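Local coordinates for protein transcriptional activator of comK gene (PDB 2HQB) that probably binds a small ligand as a membrane lipoprotein of the BMP family and is named as an activator of the competence gene comK, at residues Val268-Asp271 with Glu272-Glu275; Lys57-Asp61 with Gly62-Leu66; Gln175-Lys179 with Glu180-Val184; Val194-Val197 with Glu198-Asp202. One frame throughout, in Å; residues are numbered along the deposited sequence.

Contact 1. Residues Val268-Asp271 with Glu272-Glu275; sequences VVPD and EVRE
Val269 and Val273 meet with their side chains at about a right angle, CG1 of Val269 reaching 3.8 Å from CB of Val273. Val269 CG1 also packs against the aliphatic part of Arg274, 3.8 Å from Arg274 CG. Pro270 instead runs alongside Val273, both side chains pointing the same way, with Pro270 CB 3.9 Å from Val273 CG2. Pro270 occupies the N-cap position of the helix. With CG of Arg274 anti to the carbonyl carbon (chi1 -57°) and the chain extended from there to NE, the guanidinium is carried back over the incoming loop. Its plane is turned 43° from the Asp271 carboxylate, and the long salt bridge, 3.8 Å from Asp271 OD2 to Arg274 NH1, is one of charge alone, since the oxygen lies well out of the guanidinium plane. An alanine in place of Arg274 would probably leave Asp271 without its opposite charge and Val269 CG1 without the methylene packed against it. A weak hydrogen bond from Arg274 NH2 to Ser266 O ties the helix start to the preceding loop. Beneath, Val269 rests on Val119 and Val273 on Ser122, both of helix 110-122, where the loop after strand 260-262 turns into helix 271-286.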
ATOM      1  N   VAL A 268      -5.961  23.250   2.824  1.00 71.95           N
ATOM      2  CA  VAL A 268      -5.324  23.966   1.739  1.00 68.94           C
ATOM      3  C   VAL A 268      -5.955  23.713   0.371  1.00 72.68           C
ATOM      4  O   VAL A 268      -6.113  24.628  -0.434  1.00 73.81           O
ATOM      5  CB  VAL A 268      -3.843  23.580   1.684  1.00 65.97           C
ATOM      6  CG1 VAL A 268      -3.182  24.234   0.528  1.00 73.27           C
ATOM      7  CG2 VAL A 268      -3.156  23.970   2.977  1.00 67.64           C
ATOM      8  N   VAL A 269      -6.329  22.476   0.093  1.00 74.79           N
ATOM      9  CA  VAL A 269      -6.896  22.191  -1.208  1.00 75.99           C
ATOM     10  C   VAL A 269      -8.229  22.864  -1.446  1.00 79.39           C
ATOM     11  O   VAL A 269      -9.150  22.755  -0.646  1.00 82.11           O
ATOM     12  CB  VAL A 269      -7.051  20.676  -1.438  1.00 77.10           C
ATOM     13  CG1 VAL A 269      -7.864  20.413  -2.697  1.00 83.72           C
ATOM     14  CG2 VAL A 269      -5.686  20.048  -1.587  1.00 75.78           C
ATOM     15  N   PRO A 270      -8.340  23.601  -2.550  1.00 80.88           N
ATOM     16  CA  PRO A 270      -9.590  24.275  -2.866  1.00 80.66           C
ATOM     17  C   PRO A 270     -10.674  23.221  -2.942  1.00 79.49           C
ATOM     18  O   PRO A 270     -10.470  22.147  -3.499  1.00 75.99           O
ATOM     19  CB  PRO A 270      -9.294  24.904  -4.215  1.00 84.21           C
ATOM     20  CG  PRO A 270      -7.856  25.279  -4.067  1.00 81.92           C
ATOM     21  CD  PRO A 270      -7.275  24.023  -3.472  1.00 83.89           C
ATOM     22  N   ASP A 271     -11.823  23.548  -2.368  1.00 83.34           N
ATOM     23  CA  ASP A 271     -12.978  22.651  -2.319  1.00 84.38           C
ATOM     24  C   ASP A 271     -13.453  22.158  -3.696  1.00 78.29           C
ATOM     25  O   ASP A 271     -14.240  21.225  -3.776  1.00 73.53           O
ATOM     26  CB  ASP A 271     -14.128  23.356  -1.560  1.00 91.48           C
ATOM     27  CG  ASP A 271     -14.985  22.388  -0.719  1.00 99.53           C
ATOM     28  OD1 ASP A 271     -16.156  22.140  -1.101  1.00 99.48           O
ATOM     29  OD2 ASP A 271     -14.494  21.884   0.325  1.00101.94           O
ATOM     30  N   GLU A 272     -12.970  22.759  -4.777  1.00 78.60           N
ATOM     31  CA  GLU A 272     -13.389  22.327  -6.114  1.00 83.88           C
ATOM     32  C   GLU A 272     -12.492  21.213  -6.630  1.00 83.46           C
ATOM     33  O   GLU A 272     -12.959  20.231  -7.206  1.00 84.22           O
ATOM     34  CB  GLU A 272     -13.332  23.488  -7.090  1.00 92.55           C
ATOM     35  CG  GLU A 272     -11.925  23.916  -7.395  1.00107.51           C
ATOM     36  CD  GLU A 272     -11.849  25.382  -7.689  1.00120.44           C
ATOM     37  OE1 GLU A 272     -12.630  25.835  -8.557  1.00128.28           O
ATOM     38  OE2 GLU A 272     -11.015  26.073  -7.053  1.00119.31           O
ATOM     39  N   VAL A 273     -11.192  21.390  -6.441  1.00 82.31           N
ATOM     40  CA  VAL A 273     -10.222  20.391  -6.855  1.00 78.27           C
ATOM     41  C   VAL A 273     -10.660  19.030  -6.301  1.00 75.08           C
ATOM     42  O   VAL A 273     -10.588  18.021  -7.000  1.00 73.89           O
ATOM     43  CB  VAL A 273      -8.819  20.747  -6.315  1.00 76.73           C
ATOM     44  CG1 VAL A 273      -7.801  19.712  -6.773  1.00 68.22           C
ATOM     45  CG2 VAL A 273      -8.433  22.147  -6.776  1.00 66.76           C
ATOM     46  N   ARG A 274     -11.122  19.014  -5.051  1.00 72.59           N
ATOM     47  CA  ARG A 274     -11.569  17.781  -4.418  1.00 73.26           C
ATOM     48  C   ARG A 274     -12.660  17.206  -5.274  1.00 77.74           C
ATOM     49  O   ARG A 274     -12.455  16.195  -5.945  1.00 78.10           O
ATOM     50  CB  ARG A 274     -12.128  18.031  -3.009  1.00 72.37           C
ATOM     51  CG  ARG A 274     -11.174  18.717  -2.065  1.00 73.00           C
ATOM     52  CD  ARG A 274     -11.797  19.064  -0.724  1.00 73.61           C
ATOM     53  NE  ARG A 274     -10.815  19.771   0.102  1.00 83.91           N
ATOM     54  CZ  ARG A 274     -10.930  19.981   1.411  1.00 83.92           C
ATOM     55  NH1 ARG A 274     -12.003  19.539   2.062  1.00 82.01           N
ATOM     56  NH2 ARG A 274      -9.959  20.613   2.071  1.00 68.26           N
ATOM     57  N   GLU A 275     -13.818  17.871  -5.244  1.00 84.11           N
ATOM     58  CA  GLU A 275     -15.020  17.471  -5.993  1.00 82.89           C
ATOM     59  C   GLU A 275     -14.660  16.808  -7.310  1.00 74.69           C
ATOM     60  O   GLU A 275     -15.160  15.741  -7.626  1.00 69.82           O
ATOM     61  CB  GLU A 275     -15.906  18.690  -6.279  1.00 95.32           C
ATOM     62  CG  GLU A 275     -16.167  19.610  -5.078  1.00114.68           C
ATOM     63  CD  GLU A 275     -16.818  20.946  -5.479  1.00129.80           C
ATOM     64  OE1 GLU A 275     -16.237  21.666  -6.330  1.00134.22           O
ATOM     65  OE2 GLU A 275     -17.906  21.275  -4.940  1.00131.58           O
TER

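Contact 2. Residues Lys57-Asp61 with Gly62-Leu66; sequences KELVD and GGVNL
The peptide carbonyl of Leu59 takes the N-H of Val64, with Val64 N 2.8 Å from Leu59 O and the donor tilted 28° from the carbonyl plane. At the acceptor one residue before, the geometry differs: Gly62 N lies nearly along the C=O axis of Glu58, 2.7 Å from Glu58 O, as an ordinary i to i+4 helical bond. Gly63 N makes a weak hydrogen bond to Val60 O at 3.1 Å. Together the bonds of Val64 and Gly63 form a Schellman motif, with Gly63, at a phi of 103°, as the C-prime residue. A side chain at those backbone angles would be jammed against the preceding carbonyl oxygen, which suits a residue without CB. The apolar half of the motif lies beside the bonds. Leu59 and Val64 point the same way, Leu59 CD2 meeting Val64 CG2 at 3.8 Å; that methyl of Val64 is the branch anti to its carbonyl carbon, which turns it to the leucine. On the other flank, Val60 CG1 comes within 3.7 Å of Val64 O. The turn leads from helix 49-61 into strand 66-69 of the parallel sheet. Leu59 packs on Val41 of strand 39-43 and, like Val60, on Ile67 of strand 66-69, while Asn65 pairs with Met7 and His89 through its backbone.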
ATOM      1  N   LYS A  57       4.277 -25.252  11.566  1.00 55.73           N
ATOM      2  CA  LYS A  57       3.996 -26.507  12.232  1.00 56.57           C
ATOM      3  C   LYS A  57       3.364 -26.166  13.559  1.00 58.71           C
ATOM      4  O   LYS A  57       2.262 -26.625  13.859  1.00 60.66           O
ATOM      5  CB  LYS A  57       5.289 -27.297  12.406  1.00 62.75           C
ATOM      6  CG  LYS A  57       5.800 -27.813  11.057  1.00 84.77           C
ATOM      7  CD  LYS A  57       7.316 -28.067  10.967  1.00 87.14           C
ATOM      8  CE  LYS A  57       7.697 -28.442   9.514  1.00 82.18           C
ATOM      9  NZ  LYS A  57       9.168 -28.544   9.258  1.00 77.45           N
ATOM     10  N   GLU A  58       4.032 -25.323  14.337  1.00 56.48           N
ATOM     11  CA  GLU A  58       3.495 -24.923  15.621  1.00 52.72           C
ATOM     12  C   GLU A  58       2.088 -24.341  15.424  1.00 56.75           C
ATOM     13  O   GLU A  58       1.127 -24.756  16.059  1.00 59.91           O
ATOM     14  CB  GLU A  58       4.385 -23.879  16.254  1.00 43.13           C
ATOM     15  CG  GLU A  58       5.870 -24.158  16.088  1.00 78.22           C
ATOM     16  CD  GLU A  58       6.767 -23.106  16.762  1.00 95.87           C
ATOM     17  OE1 GLU A  58       6.629 -21.888  16.483  1.00 94.48           O
ATOM     18  OE2 GLU A  58       7.623 -23.506  17.578  1.00112.47           O
ATOM     19  N   LEU A  59       1.955 -23.394  14.514  1.00 58.24           N
ATOM     20  CA  LEU A  59       0.671 -22.759  14.296  1.00 57.77           C
ATOM     21  C   LEU A  59      -0.484 -23.706  14.042  1.00 57.65           C
ATOM     22  O   LEU A  59      -1.555 -23.566  14.647  1.00 51.39           O
ATOM     23  CB  LEU A  59       0.784 -21.770  13.148  1.00 58.64           C
ATOM     24  CG  LEU A  59       1.404 -20.426  13.485  1.00 43.12           C
ATOM     25  CD1 LEU A  59       1.497 -19.620  12.208  1.00 48.68           C
ATOM     26  CD2 LEU A  59       0.548 -19.708  14.494  1.00 35.81           C
ATOM     27  N   VAL A  60      -0.276 -24.659  13.138  1.00 60.52           N
ATOM     28  CA  VAL A  60      -1.338 -25.611  12.825  1.00 62.02           C
ATOM     29  C   VAL A  60      -1.469 -26.643  13.931  1.00 64.37           C
ATOM     30  O   VAL A  60      -2.531 -27.245  14.107  1.00 64.69           O
ATOM     31  CB  VAL A  60      -1.112 -26.325  11.504  1.00 54.49           C
ATOM     32  CG1 VAL A  60      -2.391 -26.999  11.109  1.00 42.63           C
ATOM     33  CG2 VAL A  60      -0.727 -25.321  10.423  1.00 61.28           C
ATOM     34  N   ASP A  61      -0.381 -26.840  14.673  1.00 63.31           N
ATOM     35  CA  ASP A  61      -0.379 -27.747  15.805  1.00 58.13           C
ATOM     36  C   ASP A  61      -1.288 -27.118  16.839  1.00 55.40           C
ATOM     37  O   ASP A  61      -2.124 -27.793  17.423  1.00 57.31           O
ATOM     38  CB  ASP A  61       1.021 -27.868  16.396  1.00 56.00           C
ATOM     39  CG  ASP A  61       1.754 -29.085  15.895  1.00 69.28           C
ATOM     40  OD1 ASP A  61       1.215 -29.738  14.957  1.00 70.40           O
ATOM     41  OD2 ASP A  61       2.860 -29.379  16.434  1.00 58.87           O
ATOM     42  N   GLY A  62      -1.102 -25.814  17.052  1.00 54.50           N
ATOM     43  CA  GLY A  62      -1.892 -25.060  18.014  1.00 48.45           C
ATOM     44  C   GLY A  62      -3.332 -24.955  17.547  1.00 51.53           C
ATOM     45  O   GLY A  62      -4.243 -24.606  18.308  1.00 46.10           O
ATOM     46  N   GLY A  63      -3.548 -25.241  16.269  1.00 51.43           N
ATOM     47  CA  GLY A  63      -4.891 -25.189  15.768  1.00 50.54           C
ATOM     48  C   GLY A  63      -5.234 -23.973  14.961  1.00 57.16           C
ATOM     49  O   GLY A  63      -6.355 -23.480  15.046  1.00 60.55           O
ATOM     50  N   VAL A  64      -4.285 -23.468  14.185  1.00 60.44           N
ATOM     51  CA  VAL A  64      -4.591 -22.326  13.343  1.00 55.44           C
ATOM     52  C   VAL A  64      -5.012 -22.988  12.064  1.00 49.52           C
ATOM     53  O   VAL A  64      -4.542 -24.063  11.732  1.00 43.75           O
ATOM     54  CB  VAL A  64      -3.355 -21.430  13.107  1.00 59.71           C
ATOM     55  CG1 VAL A  64      -3.559 -20.568  11.856  1.00 62.65           C
ATOM     56  CG2 VAL A  64      -3.148 -20.530  14.325  1.00 47.97           C
ATOM     57  N   ASN A  65      -5.932 -22.390  11.348  1.00 51.20           N
ATOM     58  CA  ASN A  65      -6.317 -23.026  10.110  1.00 50.76           C
ATOM     59  C   ASN A  65      -6.195 -22.014   8.974  1.00 50.06           C
ATOM     60  O   ASN A  65      -6.283 -22.400   7.823  1.00 50.45           O
ATOM     61  CB  ASN A  65      -7.744 -23.613  10.221  1.00 52.49           C
ATOM     62  CG  ASN A  65      -8.836 -22.543  10.214  1.00 54.03           C
ATOM     63  OD1 ASN A  65      -8.811 -21.592  10.992  1.00 65.00           O
ATOM     64  ND2 ASN A  65      -9.798 -22.703   9.332  1.00 48.52           N
ATOM     65  N   LEU A  66      -6.019 -20.728   9.302  1.00 47.72           N
ATOM     66  CA  LEU A  66      -5.822 -19.670   8.293  1.00 46.75           C
ATOM     67  C   LEU A  66      -4.500 -18.933   8.611  1.00 47.78           C
ATOM     68  O   LEU A  66      -4.367 -18.296   9.659  1.00 49.96           O
ATOM     69  CB  LEU A  66      -6.968 -18.666   8.297  1.00 35.22           C
ATOM     70  CG  LEU A  66      -6.883 -17.610   7.185  1.00 32.00           C
ATOM     71  CD1 LEU A  66      -6.975 -18.277   5.817  1.00 26.45           C
ATOM     72  CD2 LEU A  66      -8.015 -16.611   7.340  1.00 29.69           C
TER

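Contact 3. Residues Gln175-Lys179 with Glu180-Val184; sequences QELQK and EQVDV
Leu177 and Val182 form the buried side of this helix end, CB of the leucine lying 3.7 Å from CG2 of the valine. The exact placing of Val182 CG2 is uncertain, because it comes too close to Leu177 O in the model. Above this pair the backbone closes in a Schellman motif. Gln181 N gives a hydrogen bond of 3.0 Å to Gln178 O, arriving from 43° above the carbonyl plane. Val182 N reaches back to Leu177 O at 3.3 Å, although the position of that oxygen is less certain. Gln181 is the C-prime residue, its phi positive at 59°, so here a residue with a side chain takes the left-handed conformation. The other side is open to solvent. Lys179, Glu180 and Gln181 are exposed, and the extended chain of Lys179 carries its ammonium group away, while Glu180 still brushes Phe157 of strand 155-160. Leu177 continues the packing inward onto Phe157 and Arg159 of that strand and Phe185 of strand 184-186. Chemically, the contact divides into an apolar pair facing the sheet and charged and amide groups facing water. The end carbonyls of Leu177 and Gln178 are met by N-H groups of the turn, while Glu180 O, beyond the helix, accepts a hydrogen bond from Lys128 NZ.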
ATOM      1  N   GLN A 175      16.287  16.883  -2.431  1.00 58.16           N
ATOM      2  CA  GLN A 175      17.120  18.067  -2.607  1.00 60.52           C
ATOM      3  C   GLN A 175      17.319  18.372  -4.101  1.00 60.48           C
ATOM      4  O   GLN A 175      17.002  19.478  -4.573  1.00 53.91           O
ATOM      5  CB  GLN A 175      18.457  17.854  -1.886  1.00 55.91           C
ATOM      6  CG  GLN A 175      18.409  18.262  -0.411  1.00 66.90           C
ATOM      7  CD  GLN A 175      19.233  17.327   0.475  1.00 85.97           C
ATOM      8  OE1 GLN A 175      20.227  16.738   0.010  1.00 88.74           O
ATOM      9  NE2 GLN A 175      18.837  17.189   1.761  1.00 67.34           N
ATOM     10  N   GLU A 176      17.852  17.390  -4.827  1.00 56.89           N
ATOM     11  CA  GLU A 176      18.036  17.489  -6.271  1.00 55.79           C
ATOM     12  C   GLU A 176      16.824  18.134  -6.981  1.00 57.88           C
ATOM     13  O   GLU A 176      16.963  19.145  -7.675  1.00 56.16           O
ATOM     14  CB  GLU A 176      18.195  16.101  -6.865  1.00 54.25           C
ATOM     15  CG  GLU A 176      19.585  15.578  -6.972  1.00 61.39           C
ATOM     16  CD  GLU A 176      19.617  14.411  -7.926  1.00 71.55           C
ATOM     17  OE1 GLU A 176      19.048  14.564  -9.036  1.00 72.75           O
ATOM     18  OE2 GLU A 176      20.192  13.356  -7.570  1.00 70.50           O
ATOM     19  N   LEU A 177      15.654  17.509  -6.837  1.00 54.27           N
ATOM     20  CA  LEU A 177      14.438  18.006  -7.459  1.00 55.27           C
ATOM     21  C   LEU A 177      14.066  19.341  -6.847  1.00 57.79           C
ATOM     22  O   LEU A 177      13.236  20.102  -7.393  1.00 53.07           O
ATOM     23  CB  LEU A 177      13.290  17.032  -7.240  1.00 55.59           C
ATOM     24  CG  LEU A 177      13.394  15.668  -7.878  1.00 46.20           C
ATOM     25  CD1 LEU A 177      12.248  14.827  -7.364  1.00 46.18           C
ATOM     26  CD2 LEU A 177      13.361  15.805  -9.384  1.00 54.48           C
ATOM     27  N   GLN A 178      14.652  19.616  -5.686  1.00 60.30           N
ATOM     28  CA  GLN A 178      14.380  20.888  -5.031  1.00 70.65           C
ATOM     29  C   GLN A 178      14.960  21.939  -5.981  1.00 74.12           C
ATOM     30  O   GLN A 178      14.266  22.860  -6.409  1.00 74.64           O
ATOM     31  CB  GLN A 178      15.062  20.959  -3.655  1.00 76.75           C
ATOM     32  CG  GLN A 178      14.630  22.157  -2.812  1.00 79.23           C
ATOM     33  CD  GLN A 178      13.246  21.991  -2.212  1.00 83.36           C
ATOM     34  OE1 GLN A 178      12.338  21.446  -2.848  1.00 91.00           O
ATOM     35  NE2 GLN A 178      13.073  22.471  -0.984  1.00 83.82           N
ATOM     36  N   LYS A 179      16.228  21.756  -6.337  1.00 73.03           N
ATOM     37  CA  LYS A 179      16.922  22.653  -7.246  1.00 69.90           C
ATOM     38  C   LYS A 179      16.378  22.560  -8.677  1.00 72.14           C
ATOM     39  O   LYS A 179      17.103  22.776  -9.636  1.00 79.46           O
ATOM     40  CB  LYS A 179      18.421  22.325  -7.248  1.00 68.38           C
ATOM     41  CG  LYS A 179      19.055  22.344  -5.876  1.00 69.67           C
ATOM     42  CD  LYS A 179      20.542  22.007  -5.926  1.00 77.75           C
ATOM     43  CE  LYS A 179      21.113  21.953  -4.500  1.00 87.16           C
ATOM     44  NZ  LYS A 179      22.571  21.658  -4.462  1.00 87.63           N
ATOM     45  N   GLU A 180      15.108  22.244  -8.837  1.00 69.25           N
ATOM     46  CA  GLU A 180      14.553  22.136 -10.174  1.00 70.00           C
ATOM     47  C   GLU A 180      13.158  22.720 -10.113  1.00 71.49           C
ATOM     48  O   GLU A 180      12.322  22.504 -10.998  1.00 67.30           O
ATOM     49  CB  GLU A 180      14.500  20.674 -10.609  1.00 76.01           C
ATOM     50  CG  GLU A 180      14.153  20.481 -12.073  1.00 88.32           C
ATOM     51  CD  GLU A 180      15.333  19.977 -12.904  1.00 95.55           C
ATOM     52  OE1 GLU A 180      15.156  19.771 -14.134  1.00 95.51           O
ATOM     53  OE2 GLU A 180      16.433  19.789 -12.325  1.00 92.24           O
ATOM     54  N   GLN A 181      12.934  23.466  -9.036  1.00 72.86           N
ATOM     55  CA  GLN A 181      11.676  24.145  -8.761  1.00 73.06           C
ATOM     56  C   GLN A 181      10.487  23.202  -8.672  1.00 69.86           C
ATOM     57  O   GLN A 181       9.411  23.520  -9.156  1.00 70.70           O
ATOM     58  CB  GLN A 181      11.404  25.227  -9.815  1.00 78.52           C
ATOM     59  CG  GLN A 181      12.611  26.113 -10.152  1.00 90.39           C
ATOM     60  CD  GLN A 181      13.167  26.893  -8.955  1.00103.83           C
ATOM     61  OE1 GLN A 181      13.675  26.311  -7.988  1.00 97.61           O
ATOM     62  NE2 GLN A 181      13.078  28.224  -9.025  1.00111.10           N
ATOM     63  N   VAL A 182      10.684  22.038  -8.060  1.00 67.86           N
ATOM     64  CA  VAL A 182       9.588  21.090  -7.886  1.00 65.83           C
ATOM     65  C   VAL A 182       9.000  21.472  -6.522  1.00 64.18           C
ATOM     66  O   VAL A 182       9.732  21.707  -5.561  1.00 68.60           O
ATOM     67  CB  VAL A 182      10.091  19.613  -7.874  1.00 67.79           C
ATOM     68  CG1 VAL A 182       8.926  18.661  -8.050  1.00 60.97           C
ATOM     69  CG2 VAL A 182      11.104  19.384  -8.976  1.00 68.35           C
ATOM     70  N   ASP A 183       7.683  21.528  -6.427  1.00 63.33           N
ATOM     71  CA  ASP A 183       7.065  21.946  -5.181  1.00 64.54           C
ATOM     72  C   ASP A 183       5.998  21.018  -4.577  1.00 61.77           C
ATOM     73  O   ASP A 183       5.418  21.322  -3.536  1.00 62.63           O
ATOM     74  CB  ASP A 183       6.494  23.353  -5.378  1.00 73.80           C
ATOM     75  CG  ASP A 183       5.486  23.428  -6.525  1.00 77.10           C
ATOM     76  OD1 ASP A 183       4.890  24.515  -6.718  1.00 79.35           O
ATOM     77  OD2 ASP A 183       5.293  22.405  -7.229  1.00 76.82           O
ATOM     78  N   VAL A 184       5.710  19.910  -5.242  1.00 56.70           N
ATOM     79  CA  VAL A 184       4.757  18.942  -4.720  1.00 51.74           C
ATOM     80  C   VAL A 184       5.446  17.595  -4.901  1.00 51.81           C
ATOM     81  O   VAL A 184       5.828  17.236  -6.022  1.00 53.13           O
ATOM     82  CB  VAL A 184       3.436  18.970  -5.495  1.00 50.24           C
ATOM     83  CG1 VAL A 184       2.420  18.059  -4.833  1.00 43.63           C
ATOM     84  CG2 VAL A 184       2.921  20.385  -5.556  1.00 42.14           C
TER

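Contact 4. Residues Val194-Val197 with Glu198-Asp202; sequences VPVV and EAIKD
Ile200 packs back on Val196, one turn earlier in the same helix, and its side chain can be followed outward atom by atom. Ile200 CB is nearest Val197 O, with Val196 O a little farther off. Ile200 CG2, anti to the backbone N, stays beside Val197 O at 4.1 Å, whereas CG1, anti to the carbonyl carbon (chi1 -63°), heads toward Val196, coming closer to Val196 O than can be trusted. From CG1 the extended chain takes Ile200 CD1 to Val196 CG1 at 3.7 Å, the two side chains crossing at a slant. An alanine here lacks CG1, CG2 and CD1, and would probably leave Val196 CG1 without its partner and open a gap against Phe174 of helix 167-178. On the exposed side Glu198 lies next to Val194, pointing the same way, its OE1 3.4 Å from Val194 CG1. Helical i to i+4 bonds run beneath: Glu198 N to Val194 O is 2.8 Å and nearly straight at 173°, and Lys201 N to Val197 O is also 2.8 Å. Helix 193-203 links strand 184-186 to strand 206-211 in a beta-alpha-beta unit, with Val196 and Ala199 touching Ala170 and Leu171 of helix 167-178. The chemistry is that of an amphipathic helix: branched apolar groups fill the inner side, while Glu198 and Lys201 keep their charges at the surface, and helical bonds pair backbone groups.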
ATOM      1  N   VAL A 194       8.317   9.093   5.669  1.00 39.17           N
ATOM      2  CA  VAL A 194       8.320  10.184   6.649  1.00 38.83           C
ATOM      3  C   VAL A 194       9.591  11.049   6.579  1.00 43.44           C
ATOM      4  O   VAL A 194       9.501  12.274   6.432  1.00 46.76           O
ATOM      5  CB  VAL A 194       8.159   9.682   8.030  1.00 36.79           C
ATOM      6  CG1 VAL A 194       8.223  10.834   8.969  1.00 36.40           C
ATOM      7  CG2 VAL A 194       6.810   8.994   8.165  1.00 41.46           C
ATOM      8  N   PRO A 195      10.786  10.438   6.694  1.00 40.34           N
ATOM      9  CA  PRO A 195      12.019  11.227   6.603  1.00 39.19           C
ATOM     10  C   PRO A 195      11.890  12.319   5.519  1.00 40.04           C
ATOM     11  O   PRO A 195      12.212  13.483   5.749  1.00 41.36           O
ATOM     12  CB  PRO A 195      13.053  10.183   6.209  1.00 34.52           C
ATOM     13  CG  PRO A 195      12.621   8.986   6.975  1.00 41.84           C
ATOM     14  CD  PRO A 195      11.097   9.010   6.868  1.00 44.43           C
ATOM     15  N   VAL A 196      11.391  11.928   4.348  1.00 41.36           N
ATOM     16  CA  VAL A 196      11.223  12.852   3.237  1.00 42.63           C
ATOM     17  C   VAL A 196      10.025  13.780   3.419  1.00 46.72           C
ATOM     18  O   VAL A 196      10.099  14.937   3.019  1.00 51.53           O
ATOM     19  CB  VAL A 196      11.086  12.102   1.873  1.00 42.16           C
ATOM     20  CG1 VAL A 196      10.610  13.055   0.796  1.00 46.36           C
ATOM     21  CG2 VAL A 196      12.422  11.492   1.455  1.00 38.91           C
ATOM     22  N   VAL A 197       8.927  13.297   4.004  1.00 44.27           N
ATOM     23  CA  VAL A 197       7.768  14.172   4.209  1.00 42.31           C
ATOM     24  C   VAL A 197       8.193  15.305   5.128  1.00 43.47           C
ATOM     25  O   VAL A 197       7.893  16.470   4.881  1.00 45.40           O
ATOM     26  CB  VAL A 197       6.551  13.424   4.832  1.00 33.89           C
ATOM     27  CG1 VAL A 197       5.612  14.395   5.433  1.00 14.73           C
ATOM     28  CG2 VAL A 197       5.791  12.722   3.773  1.00 14.72           C
ATOM     29  N   GLU A 198       8.893  14.948   6.191  1.00 46.22           N
ATOM     30  CA  GLU A 198       9.416  15.911   7.152  1.00 51.94           C
ATOM     31  C   GLU A 198      10.214  17.034   6.477  1.00 53.33           C
ATOM     32  O   GLU A 198       9.871  18.217   6.599  1.00 52.47           O
ATOM     33  CB  GLU A 198      10.352  15.205   8.105  1.00 56.25           C
ATOM     34  CG  GLU A 198      10.085  15.545   9.507  1.00 70.08           C
ATOM     35  CD  GLU A 198       9.073  14.628  10.095  1.00 69.35           C
ATOM     36  OE1 GLU A 198       9.477  13.530  10.524  1.00 85.00           O
ATOM     37  OE2 GLU A 198       7.881  14.993  10.120  1.00 71.56           O
ATOM     38  N   ALA A 199      11.305  16.637   5.807  1.00 50.99           N
ATOM     39  CA  ALA A 199      12.199  17.544   5.089  1.00 49.32           C
ATOM     40  C   ALA A 199      11.358  18.481   4.210  1.00 51.90           C
ATOM     41  O   ALA A 199      11.713  19.640   3.973  1.00 54.59           O
ATOM     42  CB  ALA A 199      13.213  16.721   4.223  1.00 41.94           C
ATOM     43  N   ILE A 200      10.234  17.970   3.730  1.00 53.36           N
ATOM     44  CA  ILE A 200       9.332  18.763   2.908  1.00 49.56           C
ATOM     45  C   ILE A 200       8.625  19.768   3.799  1.00 53.32           C
ATOM     46  O   ILE A 200       8.737  20.965   3.586  1.00 52.67           O
ATOM     47  CB  ILE A 200       8.296  17.873   2.231  1.00 41.45           C
ATOM     48  CG1 ILE A 200       9.017  16.910   1.278  1.00 44.02           C
ATOM     49  CG2 ILE A 200       7.280  18.720   1.518  1.00 36.09           C
ATOM     50  CD1 ILE A 200       8.165  15.805   0.736  1.00 41.81           C
ATOM     51  N   LYS A 201       7.907  19.282   4.809  1.00 58.13           N
ATOM     52  CA  LYS A 201       7.190  20.173   5.717  1.00 60.59           C
ATOM     53  C   LYS A 201       8.146  21.311   6.098  1.00 63.90           C
ATOM     54  O   LYS A 201       7.762  22.487   6.170  1.00 64.53           O
ATOM     55  CB  LYS A 201       6.744  19.409   6.966  1.00 63.12           C
ATOM     56  CG  LYS A 201       5.818  20.209   7.894  1.00 72.07           C
ATOM     57  CD  LYS A 201       5.715  19.577   9.275  1.00 79.26           C
ATOM     58  CE  LYS A 201       4.262  19.510   9.751  1.00 88.19           C
ATOM     59  NZ  LYS A 201       4.145  18.770  11.060  1.00 92.19           N
ATOM     60  N   ASP A 202       9.398  20.937   6.332  1.00 64.60           N
ATOM     61  CA  ASP A 202      10.449  21.880   6.681  1.00 63.82           C
ATOM     62  C   ASP A 202      10.591  22.895   5.537  1.00 62.83           C
ATOM     63  O   ASP A 202      10.359  24.073   5.733  1.00 65.93           O
ATOM     64  CB  ASP A 202      11.746  21.097   6.917  1.00 70.48           C
ATOM     65  CG  ASP A 202      12.999  21.952   6.796  1.00 87.43           C
ATOM     66  OD1 ASP A 202      13.189  22.626   5.748  1.00 89.58           O
ATOM     67  OD2 ASP A 202      13.817  21.923   7.747  1.00 93.71           O
TER

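Contacts 2 and 3 are counterparts: each ends a helix with a Schellman motif and leads into the third strand, by chain order, of a different sheet, 66-69 or 184-186. They lie on opposite sides of the chain's centre, their own centres 51 Å apart, as expected of the two-lobed binding-protein fold. Contact 4 follows contact 3 beyond strand 184-186; their centres are 13 Å apart and their nearest atoms about 6 Å. Helix 167-178, which contact 3 ends, also receives Val196 and Ile200 of contact 4. Contact 1 opens the last helix, 24 Å from contact 3 and 23 Å from contact 4, centre to centre, without touching either.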